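PDB 3PNZ: phosphotriesterase family protein from Listeria monocytogenes serotype 4b str. H7858, which hydrolyses lactones, probably phosphorylated sugar lactones, using zinc ions bound in an amidohydrolase-type TIM barrel. Local coordinates for residues F95-I105 and F116-E124; A176-I184 and P322-K330. All blocks are in the same frame, centred on the assembly; numbering follows the deposited sequence.

Overall arrangement
Along the chain the two contacts come in series, neither enclosing nor crossing the other. Contact 1 closes a short local loop: F95-I105, which follows barrel strand 88-92, folds against F116-E124 and its helix 119-124 after a link of ten residues. Contact 2 is long-range. It joins A176-I184, the turn from helix 164-180 into strand 184-186, to P322-K330, the end of helix 310-325 and the C-terminal tail, across 137 residues, so the chain end is tied to the middle of the barrel. The centres of contact 1 and contact 2 lie about 25 Å apart, their nearest atoms about 8 Å. Helix 164-180 relates them: its early residues pack beside contact 1, its last turn belongs to contact 2.

Contact 1 of 2, residues F95-I105 and F116-E124; sequences FNKSFLWDGKI and FETYYEWIE. With PO4 (phosphate ion), chain K.
I105 N donates to E117 O (2.9 Å) in a nearly straight bond of 172°, fastening the loop after barrel strand 88-92 to the turn that leads into helix 119-124. With a weak bond from Y119 N to G103 O on the other side of the K104-T118 pair, it makes a single bridge. T118 is the N-cap, its hydroxyl accepting from E121 N; two residues after the cap, Y120 N donates to W101 O (2.9 Å), pinning the 3-10 segment 98-102 to the helix.

W101 centres the apolar packing. Its CG lies anti to the carbonyl carbon (chi1 -61°), slotting the broad indole between S98 CA and I123 CD1, the methyl 3.5 Å from the centroid of the six-membered ring; D70 satisfies NE1. W101 CB sits over the Y120 ring, 3.6 Å from its centroid, while the indole edge turns to the same ring, planes at 80°. The I105 CD1 methyl rests against F116 CB and lies 3.3 Å from F116 O, which is buried without a polar partner. I105 CG1 covers a face of the Y119 ring, and a water joins Y119 OH to K104 O.

A phosphate ion, probably from the crystallisation liquor, is held by N96 and K97, which touch the zinc ligand H187; it may mark where a substrate phosphate binds. N96 ND2 donates to phosphate O2 (3.0 Å), and extended K97 brings NZ 2.7 Å from phosphate O2 and O4.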
loop_
_atom_site.group_PDB
_atom_site.type_symbol
_atom_site.label_atom_id
_atom_site.label_comp_id
_atom_site.label_asym_id
_atom_site.label_seq_id
_atom_site.Cartn_x
_atom_site.Cartn_y
_atom_site.Cartn_z
ATOM N N PHE A 95 -6.638 -7.517 3.471
ATOM C CA PHE A 95 -7.827 -7.100 2.728
ATOM C C PHE A 95 -7.702 -5.655 2.228
ATOM O O PHE A 95 -7.039 -4.841 2.861
ATOM C CB PHE A 95 -9.057 -7.231 3.638
ATOM C CG PHE A 95 -9.093 -8.510 4.431
ATOM C CD1 PHE A 95 -9.737 -9.635 3.933
ATOM C CD2 PHE A 95 -8.476 -8.592 5.668
ATOM C CE1 PHE A 95 -9.767 -10.814 4.653
ATOM C CE2 PHE A 95 -8.499 -9.771 6.399
ATOM C CZ PHE A 95 -9.147 -10.888 5.889
ATOM N N ASN A 96 -8.351 -5.336 1.103
ATOM C CA ASN A 96 -8.248 -3.994 0.501
ATOM C C ASN A 96 -9.433 -3.073 0.811
ATOM O O ASN A 96 -9.229 -1.953 1.280
ATOM C CB ASN A 96 -8.011 -4.098 -1.014
ATOM C CG ASN A 96 -7.815 -2.732 -1.699
ATOM O OD1 ASN A 96 -7.471 -2.676 -2.881
ATOM N ND2 ASN A 96 -8.031 -1.644 -0.969
ATOM N N LYS A 97 -10.660 -3.534 0.550
ATOM C CA LYS A 97 -11.868 -2.719 0.747
ATOM C C LYS A 97 -13.144 -3.531 0.459
ATOM O O LYS A 97 -13.171 -4.316 -0.486
ATOM C CB LYS A 97 -11.831 -1.453 -0.127
ATOM C CG LYS A 97 -11.536 -1.704 -1.604
ATOM C CD LYS A 97 -11.121 -0.412 -2.285
ATOM C CE LYS A 97 -10.710 -0.630 -3.725
ATOM N NZ LYS A 97 -10.073 0.602 -4.299
ATOM N N SER A 98 -14.191 -3.322 1.251
ATOM C CA SER A 98 -15.337 -4.237 1.269
ATOM C C SER A 98 -16.185 -4.297 0.001
ATOM O O SER A 98 -16.836 -5.312 -0.242
ATOM C CB SER A 98 -16.245 -3.979 2.473
ATOM O OG SER A 98 -16.935 -2.746 2.338
ATOM N N PHE A 99 -16.193 -3.243 -0.811
ATOM C CA PHE A 99 -16.989 -3.304 -2.037
ATOM C C PHE A 99 -16.457 -4.369 -2.999
ATOM O O PHE A 99 -17.215 -4.945 -3.778
ATOM C CB PHE A 99 -17.186 -1.920 -2.701
ATOM C CG PHE A 99 -16.036 -1.456 -3.572
ATOM C CD1 PHE A 99 -15.793 -2.036 -4.812
ATOM C CD2 PHE A 99 -15.238 -0.390 -3.176
ATOM C CE1 PHE A 99 -14.751 -1.590 -5.622
ATOM C CE2 PHE A 99 -14.192 0.062 -3.983
ATOM C CZ PHE A 99 -13.952 -0.540 -5.206
ATOM N N LEU A 100 -15.162 -4.661 -2.909
ATOM C CA LEU A 100 -14.552 -5.711 -3.725
ATOM C C LEU A 100 -15.050 -7.104 -3.359
ATOM O O LEU A 100 -14.877 -8.051 -4.127
ATOM C CB LEU A 100 -13.032 -5.701 -3.552
ATOM C CG LEU A 100 -12.288 -4.460 -4.024
ATOM C CD1 LEU A 100 -10.841 -4.539 -3.547
ATOM C CD2 LEU A 100 -12.383 -4.355 -5.540
ATOM N N TRP A 101 -15.640 -7.236 -2.181
ATOM C CA TRP A 101 -15.930 -8.564 -1.638
ATOM C C TRP A 101 -17.080 -9.274 -2.347
ATOM O O TRP A 101 -17.356 -10.446 -2.077
ATOM C CB TRP A 101 -16.165 -8.492 -0.128
ATOM C CG TRP A 101 -14.953 -7.991 0.593
ATOM C CD1 TRP A 101 -13.699 -7.829 0.066
ATOM C CD2 TRP A 101 -14.867 -7.591 1.962
ATOM N NE1 TRP A 101 -12.842 -7.344 1.025
ATOM C CE2 TRP A 101 -13.535 -7.185 2.197
ATOM C CE3 TRP A 101 -15.788 -7.520 3.011
ATOM C CZ2 TRP A 101 -13.104 -6.724 3.438
ATOM C CZ3 TRP A 101 -15.355 -7.064 4.250
ATOM C CH2 TRP A 101 -14.023 -6.674 4.450
ATOM N N ASP A 102 -17.741 -8.570 -3.259
ATOM C CA ASP A 102 -18.781 -9.184 -4.076
ATOM C C ASP A 102 -18.141 -10.132 -5.088
ATOM O O ASP A 102 -18.795 -11.043 -5.598
ATOM C CB ASP A 102 -19.598 -8.113 -4.798
ATOM C CG ASP A 102 -20.697 -8.702 -5.668
ATOM O OD1 ASP A 102 -21.681 -9.239 -5.111
ATOM O OD2 ASP A 102 -20.578 -8.621 -6.912
ATOM N N GLY A 103 -16.858 -9.908 -5.369
ATOM C CA GLY A 103 -16.125 -10.709 -6.331
ATOM C C GLY A 103 -16.069 -12.184 -5.980
ATOM O O GLY A 103 -16.083 -12.562 -4.806
ATOM N N LYS A 104 -16.010 -13.019 -7.010
ATOM C CA LYS A 104 -15.917 -14.461 -6.817
ATOM C C LYS A 104 -14.524 -14.921 -6.388
ATOM O O LYS A 104 -13.505 -14.407 -6.853
ATOM C CB LYS A 104 -16.351 -15.200 -8.086
ATOM C CG LYS A 104 -17.844 -15.144 -8.334
ATOM C CD LYS A 104 -18.215 -15.870 -9.615
ATOM C CE LYS A 104 -19.721 -15.871 -9.826
ATOM N NZ LYS A 104 -20.101 -16.586 -11.077
ATOM N N ILE A 105 -14.495 -15.897 -5.492
ATOM C CA ILE A 105 -13.246 -16.489 -5.046
ATOM C C ILE A 105 -12.701 -17.416 -6.121
ATOM O O ILE A 105 -13.404 -18.313 -6.595
ATOM C CB ILE A 105 -13.453 -17.253 -3.734
ATOM C CG1 ILE A 105 -13.762 -16.259 -2.611
ATOM C CG2 ILE A 105 -12.228 -18.108 -3.404
ATOM C CD1 ILE A 105 -14.164 -16.909 -1.314
ATOM N N PHE A 116 -15.910 -21.131 -0.487
ATOM C CA PHE A 116 -16.841 -20.012 -0.444
ATOM C C PHE A 116 -16.974 -19.402 -1.836
ATOM O O PHE A 116 -16.007 -19.349 -2.594
ATOM C CB PHE A 116 -16.356 -18.947 0.543
ATOM C CG PHE A 116 -16.394 -19.382 1.983
ATOM C CD1 PHE A 116 -17.598 -19.465 2.664
ATOM C CD2 PHE A 116 -15.226 -19.680 2.661
ATOM C CE1 PHE A 116 -17.640 -19.848 3.993
ATOM C CE2 PHE A 116 -15.256 -20.065 3.989
ATOM C CZ PHE A 116 -16.466 -20.148 4.658
ATOM N N GLU A 117 -18.173 -18.939 -2.164
ATOM C CA GLU A 117 -18.441 -18.371 -3.480
ATOM C C GLU A 117 -17.765 -17.012 -3.648
ATOM O O GLU A 117 -17.075 -16.771 -4.636
ATOM C CB GLU A 117 -19.949 -18.235 -3.703
ATOM C CG GLU A 117 -20.339 -17.822 -5.117
ATOM C CD GLU A 117 -19.967 -18.870 -6.155
ATOM O OE1 GLU A 117 -19.853 -20.061 -5.786
ATOM O OE2 GLU A 117 -19.790 -18.504 -7.338
ATOM N N THR A 118 -17.967 -16.138 -2.666
ATOM C CA THR A 118 -17.465 -14.766 -2.720
ATOM C C THR A 118 -16.668 -14.432 -1.460
ATOM O O THR A 118 -16.739 -15.148 -0.464
ATOM C CB THR A 118 -18.625 -13.766 -2.796
ATOM O OG1 THR A 118 -19.401 -13.858 -1.597
ATOM C CG2 THR A 118 -19.519 -14.063 -4.002
ATOM N N TYR A 119 -15.920 -13.335 -1.499
ATOM C CA TYR A 119 -15.200 -12.895 -0.312
ATOM C C TYR A 119 -16.164 -12.526 0.802
ATOM O O TYR A 119 -15.873 -12.742 1.979
ATOM C CB TYR A 119 -14.333 -11.682 -0.622
ATOM C CG TYR A 119 -13.250 -11.929 -1.630
ATOM C CD1 TYR A 119 -12.020 -12.451 -1.244
ATOM C CD2 TYR A 119 -13.438 -11.604 -2.966
ATOM C CE1 TYR A 119 -11.018 -12.666 -2.167
ATOM C CE2 TYR A 119 -12.444 -11.811 -3.895
ATOM C CZ TYR A 119 -11.234 -12.338 -3.491
ATOM O OH TYR A 119 -10.243 -12.536 -4.417
ATOM N N TYR A 120 -17.304 -11.943 0.440
ATOM C CA TYR A 120 -18.304 -11.603 1.439
ATOM C C TYR A 120 -18.719 -12.859 2.197
ATOM O O TYR A 120 -18.811 -12.850 3.421
ATOM C CB TYR A 120 -19.550 -10.975 0.805
ATOM C CG TYR A 120 -19.573 -9.459 0.751
ATOM C CD1 TYR A 120 -19.743 -8.794 -0.462
ATOM C CD2 TYR A 120 -19.451 -8.695 1.907
ATOM C CE1 TYR A 120 -19.780 -7.406 -0.522
ATOM C CE2 TYR A 120 -19.479 -7.302 1.857
ATOM C CZ TYR A 120 -19.647 -6.666 0.639
ATOM O OH TYR A 120 -19.687 -5.290 0.575
ATOM N N GLU A 121 -18.987 -13.938 1.465
ATOM C CA GLU A 121 -19.442 -15.162 2.110
ATOM C C GLU A 121 -18.361 -15.684 3.053
ATOM O O GLU A 121 -18.641 -16.057 4.192
ATOM C CB GLU A 121 -19.824 -16.229 1.086
ATOM C CG GLU A 121 -20.460 -17.461 1.733
ATOM C CD GLU A 121 -20.783 -18.570 0.744
ATOM O OE1 GLU A 121 -21.801 -19.266 0.954
ATOM O OE2 GLU A 121 -20.027 -18.750 -0.236
ATOM N N TRP A 122 -17.125 -15.696 2.565
ATOM C CA TRP A 122 -15.978 -16.126 3.355
ATOM C C TRP A 122 -15.856 -15.324 4.642
ATOM O O TRP A 122 -15.821 -15.883 5.737
ATOM C CB TRP A 122 -14.701 -16.001 2.523
ATOM C CG TRP A 122 -13.413 -16.090 3.298
ATOM C CD1 TRP A 122 -13.105 -16.976 4.296
ATOM C CD2 TRP A 122 -12.248 -15.276 3.111
ATOM N NE1 TRP A 122 -11.823 -16.751 4.748
ATOM C CE2 TRP A 122 -11.277 -15.713 4.037
ATOM C CE3 TRP A 122 -11.939 -14.209 2.261
ATOM C CZ2 TRP A 122 -10.015 -15.126 4.128
ATOM C CZ3 TRP A 122 -10.686 -13.624 2.354
ATOM C CH2 TRP A 122 -9.738 -14.087 3.282
ATOM N N ILE A 123 -15.808 -14.004 4.505
ATOM C CA ILE A 123 -15.551 -13.131 5.639
ATOM C C ILE A 123 -16.701 -13.141 6.641
ATOM O O ILE A 123 -16.479 -13.118 7.851
ATOM C CB ILE A 123 -15.212 -11.704 5.163
ATOM C CG1 ILE A 123 -13.893 -11.735 4.382
ATOM C CG2 ILE A 123 -15.140 -10.750 6.349
ATOM C CD1 ILE A 123 -13.591 -10.485 3.570
ATOM N N GLU A 124 -17.928 -13.219 6.136
ATOM C CA GLU A 124 -19.097 -13.252 7.003
ATOM C C GLU A 124 -19.148 -14.536 7.834
ATOM O O GLU A 124 -19.516 -14.514 9.010
ATOM C CB GLU A 124 -20.377 -13.094 6.171
ATOM C CG GLU A 124 -21.659 -13.219 6.972
ATOM C CD GLU A 124 -21.751 -12.204 8.100
ATOM O OE1 GLU A 124 -22.077 -11.031 7.817
ATOM O OE2 GLU A 124 -21.503 -12.578 9.271
HETATM P P PO4 K . -6.907 0.639 -4.276
HETATM O O1 PO4 K . -6.554 -0.739 -4.787
HETATM O O2 PO4 K . -7.678 0.490 -2.991
HETATM O O3 PO4 K . -5.677 1.454 -3.995
HETATM O O4 PO4 K . -7.700 1.388 -5.317
HETATM O O HOH W 1 -10.578 -14.468 -6.025
#

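Contact 2 of 2, residues A176-I184 and P322-K330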
loop_
_atom_site.group_PDB
_atom_site.type_symbol
_atom_site.label_atom_id
_atom_site.label_comp_id
_atom_site.label_asym_id
_atom_site.label_seq_id
_atom_site.Cartn_x
_atom_site.Cartn_y
_atom_site.Cartn_z
ATOM N N ALA A 176 -3.237 -10.277 13.783
ATOM C CA ALA A 176 -2.169 -10.843 12.959
ATOM C C ALA A 176 -0.876 -10.069 13.187
ATOM O O ALA A 176 0.211 -10.650 13.190
ATOM C CB ALA A 176 -2.552 -10.849 11.479
ATOM N N HIS A 177 -0.979 -8.756 13.384
ATOM C CA HIS A 177 0.215 -8.000 13.741
ATOM C C HIS A 177 0.800 -8.491 15.065
ATOM O O HIS A 177 2.015 -8.639 15.202
ATOM C CB HIS A 177 -0.032 -6.503 13.873
ATOM C CG HIS A 177 1.059 -5.821 14.636
ATOM N ND1 HIS A 177 2.249 -5.446 14.049
ATOM C CD2 HIS A 177 1.180 -5.533 15.953
ATOM C CE1 HIS A 177 3.043 -4.927 14.969
ATOM N NE2 HIS A 177 2.420 -4.972 16.133
ATOM N N HIS A 178 -0.053 -8.704 16.058
ATOM C CA HIS A 178 0.464 -9.133 17.359
ATOM C C HIS A 178 1.255 -10.438 17.239
ATOM O O HIS A 178 2.260 -10.627 17.929
ATOM C CB HIS A 178 -0.648 -9.255 18.392
ATOM C CG HIS A 178 -1.122 -7.935 18.911
ATOM N ND1 HIS A 178 -0.274 -7.030 19.512
ATOM C CD2 HIS A 178 -2.351 -7.366 18.926
ATOM C CE1 HIS A 178 -0.958 -5.960 19.873
ATOM N NE2 HIS A 178 -2.221 -6.141 19.534
ATOM N N GLU A 179 0.808 -11.320 16.350
ATOM C CA GLU A 179 1.473 -12.615 16.151
ATOM C C GLU A 179 2.772 -12.542 15.335
ATOM O O GLU A 179 3.731 -13.260 15.638
ATOM C CB GLU A 179 0.510 -13.635 15.531
ATOM C CG GLU A 179 -0.685 -13.988 16.426
ATOM C CD GLU A 179 -1.474 -15.201 15.940
ATOM O OE1 GLU A 179 -1.115 -15.780 14.891
ATOM O OE2 GLU A 179 -2.459 -15.581 16.612
ATOM N N THR A 180 2.808 -11.679 14.318
ATOM C CA THR A 180 3.916 -11.650 13.351
ATOM C C THR A 180 4.857 -10.460 13.500
ATOM O O THR A 180 6.012 -10.522 13.064
ATOM C CB THR A 180 3.388 -11.604 11.906
ATOM O OG1 THR A 180 2.663 -10.377 11.702
ATOM C CG2 THR A 180 2.489 -12.802 11.623
ATOM N N LYS A 181 4.338 -9.382 14.089
ATOM C CA LYS A 181 5.007 -8.085 14.218
ATOM C C LYS A 181 5.161 -7.321 12.892
ATOM O O LYS A 181 5.930 -6.363 12.811
ATOM C CB LYS A 181 6.353 -8.196 14.947
ATOM C CG LYS A 181 6.254 -8.901 16.289
ATOM C CD LYS A 181 5.345 -8.151 17.247
ATOM C CE LYS A 181 5.244 -8.867 18.589
ATOM N NZ LYS A 181 4.455 -8.051 19.545
ATOM N N ALA A 182 4.421 -7.740 11.865
ATOM C CA ALA A 182 4.469 -7.075 10.561
ATOM C C ALA A 182 3.885 -5.666 10.623
ATOM O O ALA A 182 2.950 -5.416 11.383
ATOM C CB ALA A 182 3.709 -7.900 9.506
ATOM N N PRO A 183 4.429 -4.750 9.810
ATOM C CA PRO A 183 3.875 -3.395 9.712
ATOM C C PRO A 183 2.438 -3.480 9.205
ATOM O O PRO A 183 2.093 -4.458 8.537
ATOM C CB PRO A 183 4.739 -2.723 8.641
ATOM C CG PRO A 183 5.900 -3.587 8.437
ATOM C CD PRO A 183 5.520 -4.978 8.853
ATOM N N ILE A 184 1.630 -2.468 9.515
ATOM C CA ILE A 184 0.210 -2.461 9.160
ATOM C C ILE A 184 -0.043 -1.308 8.198
ATOM O O ILE A 184 0.495 -0.211 8.373
ATOM C CB ILE A 184 -0.681 -2.270 10.411
ATOM C CG1 ILE A 184 -0.395 -3.356 11.455
ATOM C CG2 ILE A 184 -2.157 -2.299 10.027
ATOM C CD1 ILE A 184 -0.855 -2.977 12.860
ATOM N N PRO A 322 10.333 5.106 4.703
ATOM C CA PRO A 322 9.978 3.708 4.417
ATOM C C PRO A 322 10.844 2.707 5.190
ATOM O O PRO A 322 10.354 1.654 5.583
ATOM C CB PRO A 322 10.239 3.571 2.909
ATOM C CG PRO A 322 10.104 4.966 2.373
ATOM C CD PRO A 322 10.589 5.882 3.474
ATOM N N ALA A 323 12.115 3.025 5.403
ATOM C CA ALA A 323 12.976 2.116 6.171
ATOM C C ALA A 323 12.505 1.990 7.620
ATOM O O ALA A 323 12.647 0.934 8.232
ATOM C CB ALA A 323 14.424 2.574 6.112
ATOM N N ARG A 324 11.945 3.060 8.173
ATOM C CA ARG A 324 11.392 3.011 9.518
ATOM C C ARG A 324 10.027 2.314 9.543
ATOM O O ARG A 324 9.744 1.500 10.424
ATOM C CB ARG A 324 11.290 4.419 10.119
ATOM C CG ARG A 324 10.807 4.429 11.574
ATOM C CD ARG A 324 11.024 5.772 12.280
ATOM N NE ARG A 324 10.144 6.838 11.793
ATOM C CZ ARG A 324 8.982 7.176 12.354
ATOM N NH1 ARG A 324 8.536 6.532 13.428
ATOM N NH2 ARG A 324 8.255 8.162 11.834
ATOM N N CYS A 325 9.196 2.615 8.550
ATOM C CA CYS A 325 7.824 2.115 8.530
ATOM C C CYS A 325 7.734 0.611 8.268
ATOM O O CYS A 325 7.007 -0.101 8.956
ATOM C CB CYS A 325 6.990 2.891 7.501
ATOM S SG CYS A 325 5.268 2.316 7.356
ATOM N N PHE A 326 8.492 0.123 7.290
ATOM C CA PHE A 326 8.278 -1.235 6.805
ATOM C C PHE A 326 9.092 -2.324 7.512
ATOM O O PHE A 326 9.008 -3.491 7.152
ATOM C CB PHE A 326 8.451 -1.286 5.285
ATOM C CG PHE A 326 7.439 -0.441 4.561
ATOM C CD1 PHE A 326 6.099 -0.807 4.557
ATOM C CD2 PHE A 326 7.820 0.740 3.934
ATOM C CE1 PHE A 326 5.151 -0.016 3.912
ATOM C CE2 PHE A 326 6.875 1.531 3.287
ATOM C CZ PHE A 326 5.549 1.145 3.278
ATOM N N THR A 327 9.844 -1.945 8.539
ATOM C CA THR A 327 10.542 -2.945 9.343
ATOM C C THR A 327 9.553 -3.671 10.240
ATOM O O THR A 327 8.616 -3.063 10.762
ATOM C CB THR A 327 11.582 -2.305 10.239
ATOM O OG1 THR A 327 10.930 -1.346 11.083
ATOM C CG2 THR A 327 12.658 -1.625 9.406
ATOM N N PHE A 328 9.751 -4.973 10.414
ATOM C CA PHE A 328 8.976 -5.729 11.394
ATOM C C PHE A 328 9.259 -5.190 12.791
ATOM O O PHE A 328 10.349 -4.671 13.069
ATOM C CB PHE A 328 9.314 -7.221 11.311
ATOM C CG PHE A 328 8.456 -7.989 10.344
ATOM C CD1 PHE A 328 8.338 -7.578 9.022
ATOM C CD2 PHE A 328 7.782 -9.118 10.752
ATOM C CE1 PHE A 328 7.547 -8.284 8.131
ATOM C CE2 PHE A 328 7.002 -9.837 9.868
ATOM C CZ PHE A 328 6.885 -9.415 8.552
ATOM N N LYS A 329 8.292 -5.321 13.688
ATOM C CA LYS A 329 8.406 -4.667 14.986
ATOM C C LYS A 329 8.931 -5.630 16.055
ATOM O O LYS A 329 8.236 -5.962 17.014
ATOM C CB LYS A 329 7.063 -4.048 15.398
ATOM C CG LYS A 329 6.380 -3.254 14.262
ATOM C CD LYS A 329 7.300 -2.181 13.665
ATOM C CE LYS A 329 6.637 -1.508 12.443
ATOM N NZ LYS A 329 7.542 -0.548 11.725
ATOM N N LYS A 330 10.171 -6.071 15.873
ATOM C CA LYS A 330 10.801 -6.976 16.826
ATOM C C LYS A 330 12.309 -6.771 16.795
ATOM O O LYS A 330 12.876 -6.449 15.746
ATOM C CB LYS A 330 10.451 -8.428 16.496
ATOM C CG LYS A 330 10.734 -8.800 15.057
ATOM C CD LYS A 330 10.608 -10.286 14.821
ATOM C CE LYS A 330 9.260 -10.814 15.258
ATOM N NZ LYS A 330 9.178 -12.285 15.043
ATOM O OXT LYS A 330 12.983 -6.915 17.821
HETATM O O HOH W 2 6.963 -6.163 19.759
#
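With CG anti to the backbone N (chi1 162°), H177 points its ring forward, toward A182, and K329, its CG anti to the carbonyl carbon (chi1 -46°), lays CG against the imidazole edge, 3.8 Å from H177 CE1. The contact lies where the C-terminal tail passes the turn from helix 164-180 into barrel strand 184-186. That turn is tightly braced: K181 leaves the helix with positive phi, T180 OG1 accepts from A182 N in an ST turn, and H177 ND1, a ring donor well suited to the task, bonds to A182 O (2.8 Å) in the plane of its imidazole.

Between the backbones, K329 N gives K181 O a 2.7 Å bond. F328 lies over A182, whose CA stands 3.8 Å from the ring centroid, just 9° off the normal; the small alanine lets the ring settle close, and F3 stacks on F328 as well. T180 O meets the edge of that ring, 3.2 Å from F328 CD2. P183, which offers no N-H, presses CG to F326 O (3.4 Å) and CD to the F328 ring.

A bend at chi2 turns the rest of K329 toward C325 O, to which NZ donates (2.9 Å); NZ also bonds weakly to T327 O, and to a glycerol probably from the crystallisation liquor. The two carbonyls would probably favour the charged amine of this partly exposed lysine.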